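Local atomic coordinates of cryptic loci regulator 2 (Schizosaccharomyces pombe 972h-, PDB entry 5IKJ), a protein that promotes transcriptional silencing of heterochromatin as part of the histone-deacetylase-containing SHREC complex, acting upstream of the deacetylases and helping to position nucleosomes. Residues 132-142 / 351-362. Sequence-based numbering, arbitrary orientation.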
loop_
_atom_site.group_PDB
_atom_site.type_symbol
_atom_site.label_atom_id
_atom_site.label_comp_id
_atom_site.label_asym_id
_atom_site.label_seq_id
_atom_site.Cartn_x
_atom_site.Cartn_y
_atom_site.Cartn_z
ATOM N N GLN A 132 17.538 -6.979 -18.214
ATOM C CA GLN A 132 16.617 -5.875 -17.973
ATOM C C GLN A 132 16.213 -5.138 -19.252
ATOM O O GLN A 132 16.914 -5.197 -20.256
ATOM C CB GLN A 132 17.269 -4.887 -17.007
ATOM C CG GLN A 132 17.916 -5.558 -15.806
ATOM C CD GLN A 132 18.819 -4.629 -15.018
ATOM O OE1 GLN A 132 19.240 -3.585 -15.513
ATOM N NE2 GLN A 132 19.127 -5.010 -13.783
ATOM N N ILE A 133 15.082 -4.440 -19.204
ATOM C CA ILE A 133 14.590 -3.669 -20.344
ATOM C C ILE A 133 14.450 -2.192 -19.983
ATOM O O ILE A 133 13.873 -1.860 -18.952
ATOM C CB ILE A 133 13.219 -4.176 -20.812
ATOM C CG1 ILE A 133 13.314 -5.622 -21.283
ATOM C CG2 ILE A 133 12.680 -3.299 -21.929
ATOM C CD1 ILE A 133 12.025 -6.145 -21.872
ATOM N N TYR A 134 14.974 -1.306 -20.828
ATOM C CA TYR A 134 14.881 0.136 -20.575
ATOM C C TYR A 134 13.615 0.676 -21.217
ATOM O O TYR A 134 13.241 0.276 -22.316
ATOM C CB TYR A 134 16.173 0.840 -20.932
ATOM C CG TYR A 134 17.210 0.495 -19.892
ATOM C CD1 TYR A 134 17.780 -0.768 -19.855
ATOM C CD2 TYR A 134 17.558 1.397 -18.903
ATOM C CE1 TYR A 134 18.703 -1.106 -18.891
ATOM C CE2 TYR A 134 18.485 1.068 -17.935
ATOM C CZ TYR A 134 19.053 -0.184 -17.934
ATOM O OH TYR A 134 19.976 -0.514 -16.971
ATOM N N LEU A 135 12.941 1.562 -20.492
ATOM C CA LEU A 135 11.603 1.997 -20.854
ATOM C C LEU A 135 11.352 3.394 -20.311
ATOM O O LEU A 135 11.855 3.759 -19.245
ATOM C CB LEU A 135 10.560 1.024 -20.289
ATOM C CG LEU A 135 9.631 0.258 -21.229
ATOM C CD1 LEU A 135 10.389 -0.433 -22.355
ATOM C CD2 LEU A 135 8.860 -0.762 -20.406
ATOM N N THR A 136 10.566 4.170 -21.051
ATOM C CA THR A 136 10.103 5.455 -20.548
ATOM C C THR A 136 9.034 5.250 -19.479
ATOM O O THR A 136 8.239 4.308 -19.535
ATOM C CB THR A 136 9.547 6.319 -21.684
ATOM O OG1 THR A 136 8.991 7.523 -21.143
ATOM C CG2 THR A 136 8.468 5.575 -22.468
ATOM N N ASP A 137 9.023 6.147 -18.494
ATOM C CA ASP A 137 8.090 6.064 -17.378
ATOM C C ASP A 137 6.837 6.906 -17.583
ATOM O O ASP A 137 5.977 6.940 -16.697
ATOM C CB ASP A 137 8.783 6.481 -16.076
ATOM C CG ASP A 137 9.479 7.823 -16.187
ATOM O OD1 ASP A 137 9.104 8.619 -17.071
ATOM O OD2 ASP A 137 10.402 8.081 -15.385
ATOM N N SER A 138 6.712 7.586 -18.721
ATOM C CA SER A 138 5.498 8.327 -19.056
ATOM C C SER A 138 4.541 7.349 -19.726
ATOM O O SER A 138 4.665 7.057 -20.917
ATOM C CB SER A 138 5.814 9.513 -19.958
ATOM O OG SER A 138 6.349 9.083 -21.198
ATOM N N PHE A 139 3.580 6.841 -18.954
ATOM C CA PHE A 139 2.721 5.770 -19.440
ATOM C C PHE A 139 1.677 6.249 -20.437
ATOM O O PHE A 139 0.987 5.413 -21.031
ATOM C CB PHE A 139 2.046 5.077 -18.258
ATOM C CG PHE A 139 3.005 4.650 -17.188
ATOM C CD1 PHE A 139 3.992 3.716 -17.460
ATOM C CD2 PHE A 139 2.928 5.183 -15.913
ATOM C CE1 PHE A 139 4.884 3.323 -16.479
ATOM C CE2 PHE A 139 3.815 4.792 -14.927
ATOM C CZ PHE A 139 4.794 3.861 -15.211
ATOM N N GLU A 140 1.548 7.562 -20.644
ATOM C CA GLU A 140 0.630 8.070 -21.656
ATOM C C GLU A 140 1.031 7.665 -23.068
ATOM O O GLU A 140 0.218 7.813 -23.988
ATOM C CB GLU A 140 0.537 9.596 -21.564
ATOM C CG GLU A 140 -0.116 10.101 -20.285
ATOM C CD GLU A 140 -0.644 11.517 -20.416
ATOM O OE1 GLU A 140 0.056 12.364 -21.010
ATOM O OE2 GLU A 140 -1.765 11.782 -19.931
ATOM N N ASN A 141 2.249 7.157 -23.263
ATOM C CA ASN A 141 2.716 6.759 -24.584
ATOM C C ASN A 141 2.487 5.285 -24.886
ATOM O O ASN A 141 2.474 4.906 -26.063
ATOM C CB ASN A 141 4.209 7.066 -24.729
ATOM C CG ASN A 141 4.472 8.493 -25.161
ATOM O OD1 ASN A 141 3.735 9.411 -24.802
ATOM N ND2 ASN A 141 5.524 8.687 -25.947
ATOM N N TYR A 142 2.307 4.450 -23.867
ATOM C CA TYR A 142 2.125 3.024 -24.095
ATOM C C TYR A 142 0.861 2.776 -24.914
ATOM O O TYR A 142 -0.078 3.575 -24.919
ATOM C CB TYR A 142 2.041 2.269 -22.768
ATOM C CG TYR A 142 3.345 2.195 -22.002
ATOM C CD1 TYR A 142 4.018 3.347 -21.622
ATOM C CD2 TYR A 142 3.895 0.969 -21.643
ATOM C CE1 TYR A 142 5.202 3.285 -20.913
ATOM C CE2 TYR A 142 5.081 0.897 -20.934
ATOM C CZ TYR A 142 5.729 2.059 -20.573
ATOM O OH TYR A 142 6.910 1.997 -19.870
ATOM N N PRO A 351 13.591 -7.304 -11.081
ATOM C CA PRO A 351 12.979 -6.223 -11.863
ATOM C C PRO A 351 13.426 -6.271 -13.317
ATOM O O PRO A 351 14.620 -6.313 -13.619
ATOM C CB PRO A 351 13.467 -4.955 -11.157
ATOM C CG PRO A 351 13.753 -5.382 -9.764
ATOM C CD PRO A 351 14.221 -6.805 -9.846
ATOM N N LYS A 352 12.449 -6.274 -14.225
ATOM C CA LYS A 352 12.717 -6.421 -15.650
ATOM C C LYS A 352 12.622 -5.111 -16.419
ATOM O O LYS A 352 13.304 -4.956 -17.438
ATOM C CB LYS A 352 11.742 -7.431 -16.267
ATOM C CG LYS A 352 12.202 -8.008 -17.599
ATOM C CD LYS A 352 11.037 -8.562 -18.413
ATOM C CE LYS A 352 10.232 -9.613 -17.655
ATOM N NZ LYS A 352 11.022 -10.837 -17.347
ATOM N N PHE A 353 11.802 -4.171 -15.963
ATOM C CA PHE A 353 11.597 -2.901 -16.646
ATOM C C PHE A 353 12.154 -1.772 -15.789
ATOM O O PHE A 353 11.870 -1.703 -14.588
ATOM C CB PHE A 353 10.111 -2.666 -16.927
ATOM C CG PHE A 353 9.444 -3.792 -17.667
ATOM C CD1 PHE A 353 9.617 -3.945 -19.033
ATOM C CD2 PHE A 353 8.631 -4.692 -16.998
ATOM C CE1 PHE A 353 9.000 -4.977 -19.715
ATOM C CE2 PHE A 353 8.010 -5.727 -17.674
ATOM C CZ PHE A 353 8.195 -5.869 -19.034
ATOM N N HIS A 354 12.941 -0.893 -16.407
ATOM C CA HIS A 354 13.564 0.223 -15.712
ATOM C C HIS A 354 13.357 1.502 -16.512
ATOM O O HIS A 354 12.961 1.477 -17.680
ATOM C CB HIS A 354 15.063 -0.024 -15.488
ATOM C CG HIS A 354 15.362 -1.260 -14.700
ATOM N ND1 HIS A 354 15.067 -2.525 -15.161
ATOM C CD2 HIS A 354 15.927 -1.426 -13.481
ATOM C CE1 HIS A 354 15.438 -3.417 -14.260
ATOM N NE2 HIS A 354 15.963 -2.777 -13.231
ATOM N N ASP A 355 13.636 2.630 -15.863
ATOM C CA ASP A 355 13.513 3.925 -16.517
ATOM C C ASP A 355 14.649 4.116 -17.514
ATOM O O ASP A 355 15.827 4.000 -17.158
ATOM C CB ASP A 355 13.525 5.044 -15.477
ATOM C CG ASP A 355 12.935 6.339 -16.002
ATOM O OD1 ASP A 355 11.958 6.279 -16.776
ATOM O OD2 ASP A 355 13.449 7.417 -15.637
ATOM N N GLU A 356 14.297 4.416 -18.767
ATOM C CA GLU A 356 15.308 4.488 -19.816
ATOM C C GLU A 356 16.239 5.680 -19.631
ATOM O O GLU A 356 17.400 5.626 -20.051
ATOM C CB GLU A 356 14.641 4.547 -21.192
ATOM C CG GLU A 356 13.900 5.844 -21.490
ATOM C CD GLU A 356 13.323 5.870 -22.893
ATOM O OE1 GLU A 356 13.486 4.870 -23.623
ATOM O OE2 GLU A 356 12.710 6.892 -23.268
ATOM N N ASN A 357 15.758 6.760 -19.012
ATOM C CA ASN A 357 16.565 7.960 -18.846
ATOM C C ASN A 357 17.295 8.021 -17.511
ATOM O O ASN A 357 18.226 8.821 -17.370
ATOM C CB ASN A 357 15.693 9.212 -18.994
ATOM C CG ASN A 357 15.275 9.466 -20.431
ATOM O OD1 ASN A 357 15.766 8.820 -21.356
ATOM N ND2 ASN A 357 14.377 10.423 -20.624
ATOM N N TYR A 358 16.901 7.204 -16.530
ATOM C CA TYR A 358 17.526 7.245 -15.216
ATOM C C TYR A 358 17.732 5.875 -14.586
ATOM O O TYR A 358 18.326 5.801 -13.505
ATOM C CB TYR A 358 16.692 8.117 -14.259
ATOM C CG TYR A 358 16.791 9.600 -14.543
ATOM C CD1 TYR A 358 16.052 10.184 -15.565
ATOM C CD2 TYR A 358 17.619 10.416 -13.786
ATOM C CE1 TYR A 358 16.141 11.537 -15.827
ATOM C CE2 TYR A 358 17.712 11.769 -14.038
ATOM C CZ TYR A 358 16.971 12.326 -15.060
ATOM O OH TYR A 358 17.060 13.675 -15.317
ATOM N N SER A 359 17.264 4.796 -15.211
ATOM C CA SER A 359 17.473 3.438 -14.707
ATOM C C SER A 359 16.784 3.215 -13.362
ATOM O O SER A 359 17.213 2.378 -12.564
ATOM C CB SER A 359 18.967 3.114 -14.597
ATOM O OG SER A 359 19.585 3.137 -15.871
ATOM N N ILE A 360 15.718 3.960 -13.094
ATOM C CA ILE A 360 14.900 3.692 -11.905
ATOM C C ILE A 360 14.088 2.423 -12.143
ATOM O O ILE A 360 13.519 2.259 -13.238
ATOM C CB ILE A 360 13.987 4.886 -11.608
ATOM C CG1 ILE A 360 14.815 6.142 -11.327
ATOM C CG2 ILE A 360 13.082 4.595 -10.412
ATOM C CD1 ILE A 360 14.011 7.423 -11.378
ATOM N N PRO A 361 13.994 1.504 -11.178
ATOM C CA PRO A 361 13.228 0.273 -11.415
ATOM C C PRO A 361 11.734 0.549 -11.313
ATOM O O PRO A 361 11.274 1.184 -10.361
ATOM C CB PRO A 361 13.705 -0.662 -10.299
ATOM C CG PRO A 361 14.026 0.265 -9.172
ATOM C CD PRO A 361 14.504 1.567 -9.795
ATOM N N LEU A 362 10.978 0.079 -12.302
ATOM C CA LEU A 362 9.538 0.291 -12.291
ATOM C C LEU A 362 8.891 -0.480 -11.146
ATOM O O LEU A 362 9.318 -1.580 -10.783
ATOM C CB LEU A 362 8.918 -0.139 -13.621
ATOM C CG LEU A 362 9.201 0.728 -14.852
ATOM C CD1 LEU A 362 8.368 0.236 -16.029
ATOM C CD2 LEU A 362 8.919 2.206 -14.589
#
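Ile133 and Leu135 pair through their backbones with strand 353-355, making a short two-stranded parallel sheet. Ile133 N donates to Lys352 O at 2.6 Å, and Ile133 O takes up His354 N at 2.9 Å; Leu135 N reaches His354 O in a weaker, bent bond. Leu135 O then receives Glu356 N at 2.6 Å, where 351-362 leaves its strand. Beyond the sheet the carboxylates of Asp137 and Asp355 converge, with Asp137 OD2 only 2.8 Å from Asp355 OD1. These like charges would repel if both were ionised, but Lys83 forms a salt bridge with Asp137 OD2 and probably eases the strain.

On the face bearing Tyr134 and His354, the imidazole is covered by the extended Gln132 side chain, whose amide plane is turned 26° from the ring, and Gln132 CB meets His354 CE1 at 3.6 Å. His354 CG is anti to its carbonyl carbon (chi1 -59°), which places the imidazole under Gln132; its ND1, buried in the contact, has no polar partner. With an alanine here, the Gln132 amide would probably lose the flat surface it stacks on and be set free to turn. The Tyr134 ring, slid well clear of the imidazole, offers its edge to Ser359, CE2 lying 3.1 Å from Ser359 OG. On the face of Ile133 and Phe353, Phe353 runs alongside both Ile133 and Leu135, with Leu135 CD2 3.5 Å from its CD1.

Further along, Tyr142 OH bonds to Thr136 O at 2.7 Å, linking the two ends of the turn after the strand, while Phe139 brings its ring edge to Leu362. Phe139 and Tyr142 rest on helix 50-67, Phe68 meets Phe353 edge-to-face, and another protein chain packs against Ile133, Leu135 and Phe353. The small sheet thus joins two segments 209 residues apart beside that helix.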